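Local structure of kelch domain-containing protein (Colletotrichum graminicola M1.001, 5C86) at residues 17-22 with 26-31; 269-274 with 313-318; 447-452 with 476-481. The protein oxidises alcohols as a fungal copper-dependent oxidase of the AA5 family, which also holds galactose oxidase and glyoxal oxidase. All blocks are in the same frame, centred on the assembly; numbering follows the deposited sequence.

Contact 1: residues 17-22 with 26-31; sequences VAVALV and GNLLVW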
ATOM      1  N   VAL A  17       6.627   5.234 -10.753  1.00 14.71           N
ATOM      2  CA  VAL A  17       5.622   4.232 -10.996  1.00 13.35           C
ATOM      3  C   VAL A  17       5.495   3.272  -9.781  1.00 12.61           C
ATOM      4  O   VAL A  17       4.467   2.585  -9.625  1.00 12.64           O
ATOM      5  CB  VAL A  17       5.947   3.456 -12.302  1.00 14.12           C
ATOM      6  CG1 VAL A  17       5.042   2.272 -12.535  1.00 15.01           C
ATOM      7  CG2 VAL A  17       5.873   4.477 -13.456  1.00 14.31           C
ATOM      8  N   ALA A  18       6.535   3.170  -9.021  1.00 11.75           N
ATOM      9  CA  ALA A  18       6.569   2.368  -7.801  1.00 12.22           C
ATOM     10  C   ALA A  18       7.172   3.294  -6.777  1.00 13.72           C
ATOM     11  O   ALA A  18       8.184   3.981  -7.042  1.00 12.63           O
ATOM     12  CB  ALA A  18       7.351   1.123  -7.977  1.00 12.52           C
ATOM     13  N   VAL A  19       6.641   3.271  -5.540  1.00 11.41           N
ATOM     14  CA  VAL A  19       7.154   4.103  -4.470  1.00 13.10           C
ATOM     15  C   VAL A  19       7.138   3.350  -3.163  1.00 13.75           C
ATOM     16  O   VAL A  19       6.284   2.465  -2.984  1.00 12.88           O
ATOM     17  CB  VAL A  19       6.424   5.410  -4.291  1.00 12.93           C
ATOM     18  CG1 VAL A  19       6.417   6.243  -5.584  1.00 14.69           C
ATOM     19  CG2 VAL A  19       4.987   5.229  -3.806  1.00 13.48           C
ATOM     20  N   ALA A  20       8.069   3.697  -2.266  1.00 12.52           N
ATOM     21  CA  ALA A  20       8.161   3.031  -0.948  1.00 12.02           C
ATOM     22  C   ALA A  20       8.553   4.039   0.073  1.00 14.25           C
ATOM     23  O   ALA A  20       9.412   4.909  -0.205  1.00 13.04           O
ATOM     24  CB  ALA A  20       9.162   1.932  -0.935  1.00 13.97           C
ATOM     25  N   LEU A  21       7.972   3.956   1.261  1.00 12.79           N
ATOM     26  CA  LEU A  21       8.390   4.849   2.363  1.00 13.60           C
ATOM     27  C   LEU A  21       9.511   4.166   3.076  1.00 15.21           C
ATOM     28  O   LEU A  21       9.420   3.012   3.450  1.00 14.27           O
ATOM     29  CB  LEU A  21       7.219   5.107   3.326  1.00 15.37           C
ATOM     30  CG  LEU A  21       7.558   6.073   4.444  1.00 15.83           C
ATOM     31  CD1 LEU A  21       7.623   7.442   3.916  1.00 17.84           C
ATOM     32  CD2 LEU A  21       6.478   6.021   5.478  1.00 17.36           C
ATOM     33  N   VAL A  22      10.649   4.866   3.247  1.00 15.73           N
ATOM     34  CA  VAL A  22      11.808   4.269   3.873  1.00 17.53           C
ATOM     35  C   VAL A  22      11.631   4.314   5.436  1.00 14.56           C
ATOM     36  O   VAL A  22      11.421   5.386   6.008  1.00 16.54           O
ATOM     37  CB  VAL A  22      13.055   5.059   3.466  1.00 18.88           C
ATOM     38  CG1 VAL A  22      14.269   4.479   4.141  1.00 21.14           C
ATOM     39  CG2 VAL A  22      13.214   5.075   1.910  1.00 20.42           C
ATOM     40  N   GLY A  26      11.758   8.057   6.862  1.00 17.43           N
ATOM     41  CA  GLY A  26      10.607   8.539   6.169  1.00 17.13           C
ATOM     42  C   GLY A  26      10.814   9.174   4.792  1.00 16.65           C
ATOM     43  O   GLY A  26       9.949   9.821   4.288  1.00 16.10           O
ATOM     44  N   ASN A  27      12.001   8.981   4.208  1.00 16.21           N
ATOM     45  CA  ASN A  27      12.228   9.457   2.863  1.00 15.07           C
ATOM     46  C   ASN A  27      11.340   8.639   1.880  1.00 16.06           C
ATOM     47  O   ASN A  27      10.924   7.530   2.161  1.00 15.45           O
ATOM     48  CB  ASN A  27      13.740   9.410   2.615  1.00 16.67           C
ATOM     49  CG  ASN A  27      14.469  10.431   3.474  1.00 14.71           C
ATOM     50  OD1 ASN A  27      13.930  11.499   3.753  1.00 16.20           O
ATOM     51  ND2 ASN A  27      15.730  10.150   3.773  1.00 20.31           N
ATOM     52  N   LEU A  28      11.160   9.189   0.711  1.00 15.20           N
ATOM     53  CA  LEU A  28      10.340   8.493  -0.338  1.00 16.16           C
ATOM     54  C   LEU A  28      11.267   7.987  -1.453  1.00 15.95           C
ATOM     55  O   LEU A  28      11.902   8.794  -2.176  1.00 15.74           O
ATOM     56  CB  LEU A  28       9.364   9.457  -0.921  1.00 15.97           C
ATOM     57  CG  LEU A  28       8.296   8.858  -1.885  1.00 18.08           C
ATOM     58  CD1 LEU A  28       7.300   7.918  -1.149  1.00 18.22           C
ATOM     59  CD2 LEU A  28       7.623  10.010  -2.583  1.00 20.30           C
ATOM     60  N   LEU A  29      11.294   6.703  -1.550  1.00 12.50           N
ATOM     61  CA  LEU A  29      12.060   5.998  -2.612  1.00 14.60           C
ATOM     62  C   LEU A  29      11.149   5.681  -3.784  1.00 16.57           C
ATOM     63  O   LEU A  29      10.078   5.098  -3.580  1.00 15.59           O
ATOM     64  CB  LEU A  29      12.699   4.706  -2.133  1.00 16.73           C
ATOM     65  CG  LEU A  29      13.596   3.854  -3.054  1.00 19.12           C
ATOM     66  CD1 LEU A  29      14.837   4.620  -3.413  1.00 20.86           C
ATOM     67  CD2 LEU A  29      13.976   2.611  -2.339  1.00 23.27           C
ATOM     68  N   VAL A  30      11.550   6.075  -4.985  1.00 14.64           N
ATOM     69  CA  VAL A  30      10.762   5.814  -6.181  1.00 13.94           C
ATOM     70  C   VAL A  30      11.586   5.022  -7.209  1.00 15.25           C
ATOM     71  O   VAL A  30      12.829   5.182  -7.264  1.00 15.82           O
ATOM     72  CB  VAL A  30      10.175   7.075  -6.774  1.00 14.34           C
ATOM     73  CG1 VAL A  30       9.613   7.986  -5.703  1.00 14.63           C
ATOM     74  CG2 VAL A  30      11.198   7.843  -7.645  1.00 15.12           C
ATOM     75  N   TRP A  31      10.908   4.255  -8.045  1.00 13.95           N
ATOM     76  CA  TRP A  31      11.623   3.617  -9.156  1.00 14.12           C
ATOM     77  C   TRP A  31      10.717   3.424 -10.347  1.00 15.21           C
ATOM     78  O   TRP A  31       9.505   3.399 -10.257  1.00 13.97           O
ATOM     79  CB  TRP A  31      12.276   2.317  -8.789  1.00 14.22           C
ATOM     80  CG  TRP A  31      11.426   1.107  -8.479  1.00 14.52           C
ATOM     81  CD1 TRP A  31      10.997   0.189  -9.374  1.00 15.52           C
ATOM     82  CD2 TRP A  31      10.943   0.677  -7.194  1.00 14.49           C
ATOM     83  NE1 TRP A  31      10.330  -0.816  -8.764  1.00 14.39           N
ATOM     84  CE2 TRP A  31      10.258  -0.523  -7.416  1.00 14.03           C
ATOM     85  CE3 TRP A  31      11.017   1.200  -5.890  1.00 16.19           C
ATOM     86  CZ2 TRP A  31       9.636  -1.266  -6.393  1.00 17.02           C
ATOM     87  CZ3 TRP A  31      10.393   0.463  -4.841  1.00 16.75           C
ATOM     88  CH2 TRP A  31       9.746  -0.772  -5.110  1.00 15.70           C
TER
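The methyl of A18 sits over one face of the W31 indole, CB lying 3.6 Å from the centroid of the five-membered ring in a CH-pi contact. The indole gets there because CG of W31 stands between its own backbone N and carbonyl carbon (chi1 69°), which carries the ring back across the neighbouring strand; A20 CB then lies at the ring's edge. On the other face of the sheet V19 CG1 meets V30 CG1 at 3.6 Å, and L28 CD1 approaches V19 CB. L21 instead reaches the turn, its CD1 3.3 Å from G26 O.

The backbone between the two layers of side chains is an antiparallel beta hairpin. A18 and W31 form one hydrogen-bonded pair, A20 and L29 the next, with A20 N 2.8 Å from L29 O. At the turn V22 N gives a nearly straight bond (172°) to N27 O, and G26 N donates to V22 O at 2.8 Å.

Further out, W31 NE1 bonds to M71 O, while the amide of N27 is held through ND2 by E104 and through OD1 by the backbone of V54. The strands 412-422 and 47-52 flank the hairpin, and V17 packs against H335 and H423, two ligands of the copper site, which is empty here.

Contact 2: residues 269-274 with 313-318; sequences QKLANG and ELFDPA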
ATOM      1  N   GLN A 269     -20.728  -5.078   3.277  1.00 16.20           N
ATOM      2  CA  GLN A 269     -21.681  -3.982   3.330  1.00 16.04           C
ATOM      3  C   GLN A 269     -21.489  -3.004   2.166  1.00 17.79           C
ATOM      4  O   GLN A 269     -20.432  -2.446   1.989  1.00 16.10           O
ATOM      5  CB  GLN A 269     -21.494  -3.180   4.655  1.00 18.30           C
ATOM      6  CG  GLN A 269     -22.493  -2.060   4.838  1.00 20.41           C
ATOM      7  CD  GLN A 269     -23.886  -2.652   4.872  1.00 26.92           C
ATOM      8  OE1 GLN A 269     -24.154  -3.552   5.698  1.00 31.27           O
ATOM      9  NE2 GLN A 269     -24.746  -2.241   3.929  1.00 27.70           N
ATOM     10  N   LYS A 270     -22.481  -2.863   1.345  1.00 14.79           N
ATOM     11  CA  LYS A 270     -22.494  -1.817   0.320  1.00 16.10           C
ATOM     12  C   LYS A 270     -22.740  -0.459   0.834  1.00 15.42           C
ATOM     13  O   LYS A 270     -23.634  -0.194   1.661  1.00 15.69           O
ATOM     14  CB  LYS A 270     -23.505  -2.195  -0.744  1.00 17.02           C
ATOM     15  CG  LYS A 270     -23.516  -1.302  -1.988  1.00 18.62           C
ATOM     16  CD  LYS A 270     -24.401  -1.907  -3.073  1.00 20.83           C
ATOM     17  CE  LYS A 270     -24.396  -1.043  -4.339  1.00 25.96           C
ATOM     18  NZ  LYS A 270     -23.114  -0.759  -5.130  1.00 24.80           N
ATOM     19  N   LEU A 271     -21.966   0.545   0.388  1.00 15.03           N
ATOM     20  CA  LEU A 271     -22.113   1.878   0.761  1.00 16.25           C
ATOM     21  C   LEU A 271     -22.707   2.631  -0.456  1.00 15.26           C
ATOM     22  O   LEU A 271     -22.771   2.069  -1.580  1.00 15.61           O
ATOM     23  CB  LEU A 271     -20.745   2.521   1.020  1.00 19.80           C
ATOM     24  CG  LEU A 271     -19.870   1.702   2.026  1.00 23.81           C
ATOM     25  CD1 LEU A 271     -18.387   1.871   1.808  1.00 27.14           C
ATOM     26  CD2 LEU A 271     -20.337   2.195   3.376  1.00 29.26           C
ATOM     27  N   ALA A 272     -23.109   3.868  -0.237  1.00 14.74           N
ATOM     28  CA  ALA A 272     -23.471   4.758  -1.317  1.00 13.59           C
ATOM     29  C   ALA A 272     -22.236   4.861  -2.223  1.00 15.02           C
ATOM     30  O   ALA A 272     -21.082   4.888  -1.727  1.00 15.83           O
ATOM     31  CB  ALA A 272     -23.890   6.112  -0.823  1.00 16.18           C
ATOM     32  N   ASN A 273     -22.456   4.895  -3.523  1.00 14.89           N
ATOM     33  CA  ASN A 273     -21.326   5.050  -4.424  1.00 13.83           C
ATOM     34  C   ASN A 273     -20.612   6.341  -4.205  1.00 13.94           C
ATOM     35  O   ASN A 273     -21.187   7.373  -3.805  1.00 15.22           O
ATOM     36  CB  ASN A 273     -21.809   5.018  -5.866  1.00 14.49           C
ATOM     37  CG  ASN A 273     -22.065   3.616  -6.355  1.00 14.53           C
ATOM     38  OD1 ASN A 273     -22.616   2.761  -5.664  1.00 16.32           O
ATOM     39  ND2 ASN A 273     -21.557   3.324  -7.570  1.00 15.04           N
ATOM     40  N   GLY A 274     -19.320   6.397  -4.538  1.00 12.26           N
ATOM     41  CA  GLY A 274     -18.604   7.620  -4.525  1.00 13.01           C
ATOM     42  C   GLY A 274     -19.057   8.485  -5.754  1.00 12.27           C
ATOM     43  O   GLY A 274     -19.807   8.027  -6.600  1.00 14.93           O
ATOM     44  N   GLU A 313     -11.341  12.010  -3.482  1.00 12.78           N
ATOM     45  CA  GLU A 313     -12.348  11.934  -2.453  1.00 12.08           C
ATOM     46  C   GLU A 313     -11.782  11.456  -1.163  1.00 11.22           C
ATOM     47  O   GLU A 313     -10.932  10.611  -1.126  1.00 12.21           O
ATOM     48  CB  GLU A 313     -13.525  11.076  -2.915  1.00 13.57           C
ATOM     49  CG  GLU A 313     -14.396  11.802  -3.980  1.00 15.15           C
ATOM     50  CD  GLU A 313     -15.448  10.858  -4.571  1.00 18.33           C
ATOM     51  OE1 GLU A 313     -15.099   9.989  -5.466  1.00 18.10           O
ATOM     52  OE2 GLU A 313     -16.642  10.883  -4.076  1.00 18.58           O
ATOM     53  N   LEU A 314     -12.268  12.053  -0.087  1.00 12.46           N
ATOM     54  CA  LEU A 314     -11.962  11.686   1.295  1.00 12.22           C
ATOM     55  C   LEU A 314     -13.109  10.843   1.807  1.00 12.72           C
ATOM     56  O   LEU A 314     -14.254  11.275   1.802  1.00 13.44           O
ATOM     57  CB  LEU A 314     -11.772  12.947   2.132  1.00 14.80           C
ATOM     58  CG  LEU A 314     -11.373  12.707   3.557  1.00 16.36           C
ATOM     59  CD1 LEU A 314     -10.105  11.919   3.739  1.00 17.40           C
ATOM     60  CD2 LEU A 314     -11.234  14.108   4.199  1.00 18.57           C
ATOM     61  N   PHE A 315     -12.831   9.587   2.185  1.00 11.35           N
ATOM     62  CA  PHE A 315     -13.884   8.686   2.649  1.00 11.99           C
ATOM     63  C   PHE A 315     -13.758   8.498   4.165  1.00 13.41           C
ATOM     64  O   PHE A 315     -12.685   8.285   4.682  1.00 12.37           O
ATOM     65  CB  PHE A 315     -13.739   7.327   1.989  1.00 11.40           C
ATOM     66  CG  PHE A 315     -14.704   6.277   2.481  1.00 11.83           C
ATOM     67  CD1 PHE A 315     -16.037   6.334   2.145  1.00 13.01           C
ATOM     68  CD2 PHE A 315     -14.279   5.259   3.318  1.00 12.29           C
ATOM     69  CE1 PHE A 315     -16.882   5.340   2.567  1.00 13.36           C
ATOM     70  CE2 PHE A 315     -15.128   4.277   3.769  1.00 13.61           C
ATOM     71  CZ  PHE A 315     -16.456   4.345   3.398  1.00 12.92           C
ATOM     72  N   ASP A 316     -14.900   8.555   4.888  1.00 12.28           N
ATOM     73  CA  ASP A 316     -14.941   8.379   6.330  1.00 13.16           C
ATOM     74  C   ASP A 316     -15.628   7.061   6.606  1.00 13.93           C
ATOM     75  O   ASP A 316     -16.820   6.965   6.440  1.00 13.21           O
ATOM     76  CB  ASP A 316     -15.665   9.551   7.009  1.00 15.39           C
ATOM     77  CG  ASP A 316     -15.739   9.399   8.516  1.00 17.45           C
ATOM     78  OD1 ASP A 316     -15.410   8.285   9.050  1.00 19.69           O
ATOM     79  OD2 ASP A 316     -16.067  10.492   9.088  1.00 22.06           O
ATOM     80  N   PRO A 317     -14.932   6.029   6.982  1.00 13.28           N
ATOM     81  CA  PRO A 317     -15.588   4.721   7.175  1.00 13.40           C
ATOM     82  C   PRO A 317     -16.559   4.714   8.335  1.00 14.62           C
ATOM     83  O   PRO A 317     -17.405   3.858   8.304  1.00 17.40           O
ATOM     84  CB  PRO A 317     -14.417   3.770   7.465  1.00 14.55           C
ATOM     85  CG  PRO A 317     -13.242   4.467   6.893  1.00 14.80           C
ATOM     86  CD  PRO A 317     -13.459   5.927   7.143  1.00 14.18           C
ATOM     87  N   ALA A 318     -16.474   5.618   9.289  1.00 13.47           N
ATOM     88  CA  ALA A 318     -17.441   5.621  10.405  1.00 15.70           C
ATOM     89  C   ALA A 318     -18.796   5.986   9.918  1.00 17.56           C
ATOM     90  O   ALA A 318     -19.817   5.351  10.356  1.00 16.27           O
ATOM     91  CB  ALA A 318     -17.039   6.549  11.487  1.00 16.93           C
TER
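L271 and F315 meet across two backbones that stay well apart, with CA atoms no nearer than 7.9 Å, the distance between G274 CA and E313 CA. The chain of 269-274 leaves the end of strand 267-270 and passes by strand 313-316 without pairing with it, so side chains do the bridging.

The principal touch is apolar. CD1 of L271 reaches CZ of F315 at 3.5 Å and lies 3.9 Å from CE1 of F315, the methyl coming obliquely to the far end of the ring. F315 turns its ring toward L271 with CG anti to the backbone N (chi1 175°), while L271 brings its CD1 branch from the chain that follows strand 267-270. The phenyl ring has aromatic company beyond the two segments: it stacks with F237 and meets F322 with the planes at about 45°, so L271 adds an aliphatic neighbour to a small aromatic cluster.

A second touch lies at the other end, where a polar side chain meets backbone. The carboxylate of E313 comes alongside G274, OE2 standing 3.8 Å from G274 C, in simple van der Waals contact. Just past that glycine OE2 accepts from the backbone N of K275, and OE1 forms a salt bridge with R278. These bonds satisfy both oxygens of the buried carboxylate and fix it beside G274.

Each strand belongs to a different four-stranded antiparallel sheet, 267-270 being the outermost of one and 313-316 an inner strand of the next. Face-to-face packing of successive four-stranded antiparallel sheets is characteristic of the blades of a kelch beta-propeller.

Contact 3: residues 447-452 with 476-481; sequences VNVPND and QFFKVT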
ATOM      1  N   VAL A 447       0.117   2.286  25.457  1.00 10.73           N
ATOM      2  CA  VAL A 447      -0.674   1.466  24.545  1.00 11.71           C
ATOM      3  C   VAL A 447      -0.124   0.062  24.561  1.00 12.26           C
ATOM      4  O   VAL A 447       1.014  -0.175  24.994  1.00 13.45           O
ATOM      5  CB  VAL A 447      -0.614   2.013  23.075  1.00 12.67           C
ATOM      6  CG1 VAL A 447      -1.225   3.380  22.997  1.00 12.27           C
ATOM      7  CG2 VAL A 447       0.804   1.976  22.462  1.00 14.20           C
ATOM      8  N   ASN A 448      -0.897  -0.877  24.024  1.00 11.85           N
ATOM      9  CA  ASN A 448      -0.307  -2.179  23.774  1.00 12.92           C
ATOM     10  C   ASN A 448      -0.501  -2.510  22.296  1.00 11.62           C
ATOM     11  O   ASN A 448      -1.586  -2.362  21.719  1.00 12.89           O
ATOM     12  CB  ASN A 448      -1.020  -3.291  24.558  1.00 13.93           C
ATOM     13  CG  ASN A 448      -0.819  -3.265  26.034  1.00 17.59           C
ATOM     14  OD1 ASN A 448      -0.005  -2.510  26.618  1.00 21.05           O
ATOM     15  ND2 ASN A 448      -1.535  -4.177  26.672  1.00 18.77           N
ATOM     16  N   VAL A 449       0.520  -3.123  21.730  1.00 12.70           N
ATOM     17  CA  VAL A 449       0.412  -3.670  20.374  1.00 11.55           C
ATOM     18  C   VAL A 449      -0.579  -4.842  20.386  1.00 12.96           C
ATOM     19  O   VAL A 449      -0.491  -5.596  21.337  1.00 12.55           O
ATOM     20  CB  VAL A 449       1.750  -4.132  19.887  1.00 13.07           C
ATOM     21  CG1 VAL A 449       1.633  -4.825  18.549  1.00 13.38           C
ATOM     22  CG2 VAL A 449       2.680  -2.942  19.765  1.00 13.91           C
ATOM     23  N   PRO A 450      -1.446  -5.001  19.387  1.00 11.62           N
ATOM     24  CA  PRO A 450      -2.313  -6.138  19.351  1.00 13.29           C
ATOM     25  C   PRO A 450      -1.545  -7.471  19.560  1.00 11.90           C
ATOM     26  O   PRO A 450      -0.445  -7.657  19.118  1.00 11.78           O
ATOM     27  CB  PRO A 450      -2.883  -6.100  17.944  1.00 13.74           C
ATOM     28  CG  PRO A 450      -2.934  -4.603  17.640  1.00 12.90           C
ATOM     29  CD  PRO A 450      -1.732  -4.061  18.278  1.00 11.99           C
ATOM     30  N   ASN A 451      -2.226  -8.409  20.277  1.00 12.81           N
ATOM     31  CA  ASN A 451      -1.584  -9.688  20.440  1.00 13.61           C
ATOM     32  C   ASN A 451      -1.555 -10.613  19.268  1.00 15.81           C
ATOM     33  O   ASN A 451      -0.712 -11.517  19.229  1.00 18.99           O
ATOM     34  CB  ASN A 451      -2.298 -10.381  21.593  1.00 15.80           C
ATOM     35  CG  ASN A 451      -1.620 -10.145  22.882  1.00 21.96           C
ATOM     36  OD1 ASN A 451      -0.452 -10.520  23.091  1.00 21.69           O
ATOM     37  ND2 ASN A 451      -2.376  -9.515  23.809  1.00 24.42           N
ATOM     38  N   ASP A 452      -2.369 -10.414  18.265  1.00 15.02           N
ATOM     39  CA  ASP A 452      -2.472 -11.337  17.168  1.00 14.71           C
ATOM     40  C   ASP A 452      -1.623 -10.784  16.006  1.00 15.54           C
ATOM     41  O   ASP A 452      -1.869  -9.656  15.501  1.00 14.58           O
ATOM     42  CB  ASP A 452      -3.940 -11.405  16.723  1.00 17.75           C
ATOM     43  CG  ASP A 452      -4.233 -12.628  15.881  1.00 24.83           C
ATOM     44  OD1 ASP A 452      -3.471 -12.937  14.964  1.00 21.60           O
ATOM     45  OD2 ASP A 452      -5.262 -13.306  16.201  1.00 26.57           O
ATOM     46  N   GLN A 476       6.385   8.664  14.791  1.00 12.08           N
ATOM     47  CA  GLN A 476       7.637   7.988  15.155  1.00 14.75           C
ATOM     48  C   GLN A 476       7.595   6.571  14.673  1.00 14.86           C
ATOM     49  O   GLN A 476       6.542   5.932  14.700  1.00 15.05           O
ATOM     50  CB  GLN A 476       7.908   8.029  16.675  1.00 17.76           C
ATOM     51  CG  GLN A 476       8.086   9.454  17.190  1.00 22.36           C
ATOM     52  CD  GLN A 476       9.180  10.241  16.458  1.00 30.75           C
ATOM     53  OE1 GLN A 476      10.276   9.727  16.148  1.00 32.66           O
ATOM     54  NE2 GLN A 476       8.904  11.520  16.228  1.00 38.69           N
ATOM     55  N   PHE A 477       8.736   6.068  14.251  1.00 12.39           N
ATOM     56  CA  PHE A 477       8.788   4.700  13.710  1.00 11.18           C
ATOM     57  C   PHE A 477       9.073   3.690  14.778  1.00 12.37           C
ATOM     58  O   PHE A 477       9.871   3.921  15.697  1.00 15.23           O
ATOM     59  CB  PHE A 477       9.863   4.596  12.624  1.00 11.84           C
ATOM     60  CG  PHE A 477       9.537   5.299  11.382  1.00 12.60           C
ATOM     61  CD1 PHE A 477       8.847   4.647  10.393  1.00 13.21           C
ATOM     62  CD2 PHE A 477       9.871   6.641  11.159  1.00 13.32           C
ATOM     63  CE1 PHE A 477       8.526   5.288   9.237  1.00 13.67           C
ATOM     64  CE2 PHE A 477       9.576   7.276   9.956  1.00 15.36           C
ATOM     65  CZ  PHE A 477       8.887   6.589   8.967  1.00 13.64           C
ATOM     66  N   PHE A 478       8.500   2.510  14.654  1.00 10.94           N
ATOM     67  CA  PHE A 478       8.840   1.417  15.493  1.00 11.92           C
ATOM     68  C   PHE A 478       8.549   0.121  14.744  1.00 12.26           C
ATOM     69  O   PHE A 478       7.826   0.147  13.754  1.00 12.43           O
ATOM     70  CB  PHE A 478       8.124   1.399  16.871  1.00 12.86           C
ATOM     71  CG  PHE A 478       6.646   1.053  16.801  1.00 12.11           C
ATOM     72  CD1 PHE A 478       5.728   2.007  16.355  1.00 13.14           C
ATOM     73  CD2 PHE A 478       6.190  -0.209  17.131  1.00 13.66           C
ATOM     74  CE1 PHE A 478       4.374   1.708  16.306  1.00 13.44           C
ATOM     75  CE2 PHE A 478       4.832  -0.511  17.049  1.00 13.68           C
ATOM     76  CZ  PHE A 478       3.953   0.438  16.673  1.00 13.61           C
ATOM     77  N   LYS A 479       9.035  -1.022  15.248  1.00 13.29           N
ATOM     78  CA  LYS A 479       8.730  -2.319  14.624  1.00 13.71           C
ATOM     79  C   LYS A 479       8.120  -3.324  15.544  1.00 13.63           C
ATOM     80  O   LYS A 479       8.452  -3.361  16.743  1.00 13.85           O
ATOM     81  CB  LYS A 479       9.921  -2.890  13.842  1.00 18.58           C
ATOM     82  CG  LYS A 479      11.125  -3.232  14.617  1.00 20.62           C
ATOM     83  CD  LYS A 479      12.174  -3.958  13.709  1.00 22.95           C
ATOM     84  CE  LYS A 479      13.345  -4.444  14.550  1.00 26.44           C
ATOM     85  NZ  LYS A 479      14.318  -5.202  13.697  1.00 29.51           N
ATOM     86  N   VAL A 480       7.265  -4.128  14.962  1.00 12.88           N
ATOM     87  CA  VAL A 480       6.661  -5.240  15.605  1.00 13.68           C
ATOM     88  C   VAL A 480       7.478  -6.436  15.200  1.00 13.65           C
ATOM     89  O   VAL A 480       7.619  -6.723  13.983  1.00 14.74           O
ATOM     90  CB  VAL A 480       5.189  -5.400  15.206  1.00 13.35           C
ATOM     91  CG1 VAL A 480       4.611  -6.670  15.697  1.00 13.67           C
ATOM     92  CG2 VAL A 480       4.367  -4.215  15.656  1.00 13.46           C
ATOM     93  N   THR A 481       8.044  -7.104  16.228  1.00 15.68           N
ATOM     94  CA  THR A 481       8.961  -8.225  15.990  1.00 16.02           C
ATOM     95  C   THR A 481       8.271  -9.536  16.283  1.00 16.61           C
ATOM     96  O   THR A 481       7.394  -9.613  17.089  1.00 18.02           O
ATOM     97  CB  THR A 481      10.203  -8.166  16.905  1.00 17.32           C
ATOM     98  OG1 THR A 481       9.761  -8.167  18.272  1.00 19.21           O
ATOM     99  CG2 THR A 481      11.007  -6.958  16.676  1.00 19.50           C
TER
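V449 carries this contact from its side, its two methyls serving two different partners on strand 476-481. The first interaction is aliphatic: CG1 of V449 and CG2 of V480 approach tip to tip, 4.0 Å apart. The two valines hold almost the same first torsion, 174° in V449 and 171° in V480, but use different branches, the methyl anti to the backbone N in V449 and the one anti to the carbonyl carbon in V480.

The second is aliphatic to aromatic. CG2 of V449 comes obliquely to the ring of F478, 4.2 Å from CE2. Both partners point inward from strand 476-481, being two residues apart on it, and V449 meets both, one with each methyl.

Around these three residues, I401 touches F478, V395 and A456 add to V449, and Y461 flanks V480. The backbone bonds go elsewhere: V449 with A399, and F478 with Y461 of strand 459-466. Both segments lie in the galactose oxidase-like early set domain, which has an immunoglobulin-like beta-sandwich fold.

With van der Waals touches alone between the segments, their mutual hold is hydrophobic, resting on shape and on the exclusion of water and lacking the directionality of a polar bond.

Overall arrangement
Contact 1 is wholly buried and the touching residues of contact 3 are buried too, whereas contact 2 reaches nearer the surface through the partly exposed L271. The centre of contact 1, beside the copper-site histidines, lies about 11 Å from the chain's centre; those of contacts 2 and 3 lie about 19 Å from it. Contact 1 combines a ladder of backbone hydrogen bonds with side-chain packing; the other two rely on side chains, contact 2 joining neighbouring propeller blades and contact 3 packing apolar groups inside the early set domain. Contacts 1 and 3 touch, through F477 against G26, V22 and L21. Contact 2 stands about 17 Å from either between nearest atoms; there a buried, salt-bridged carboxylate takes part.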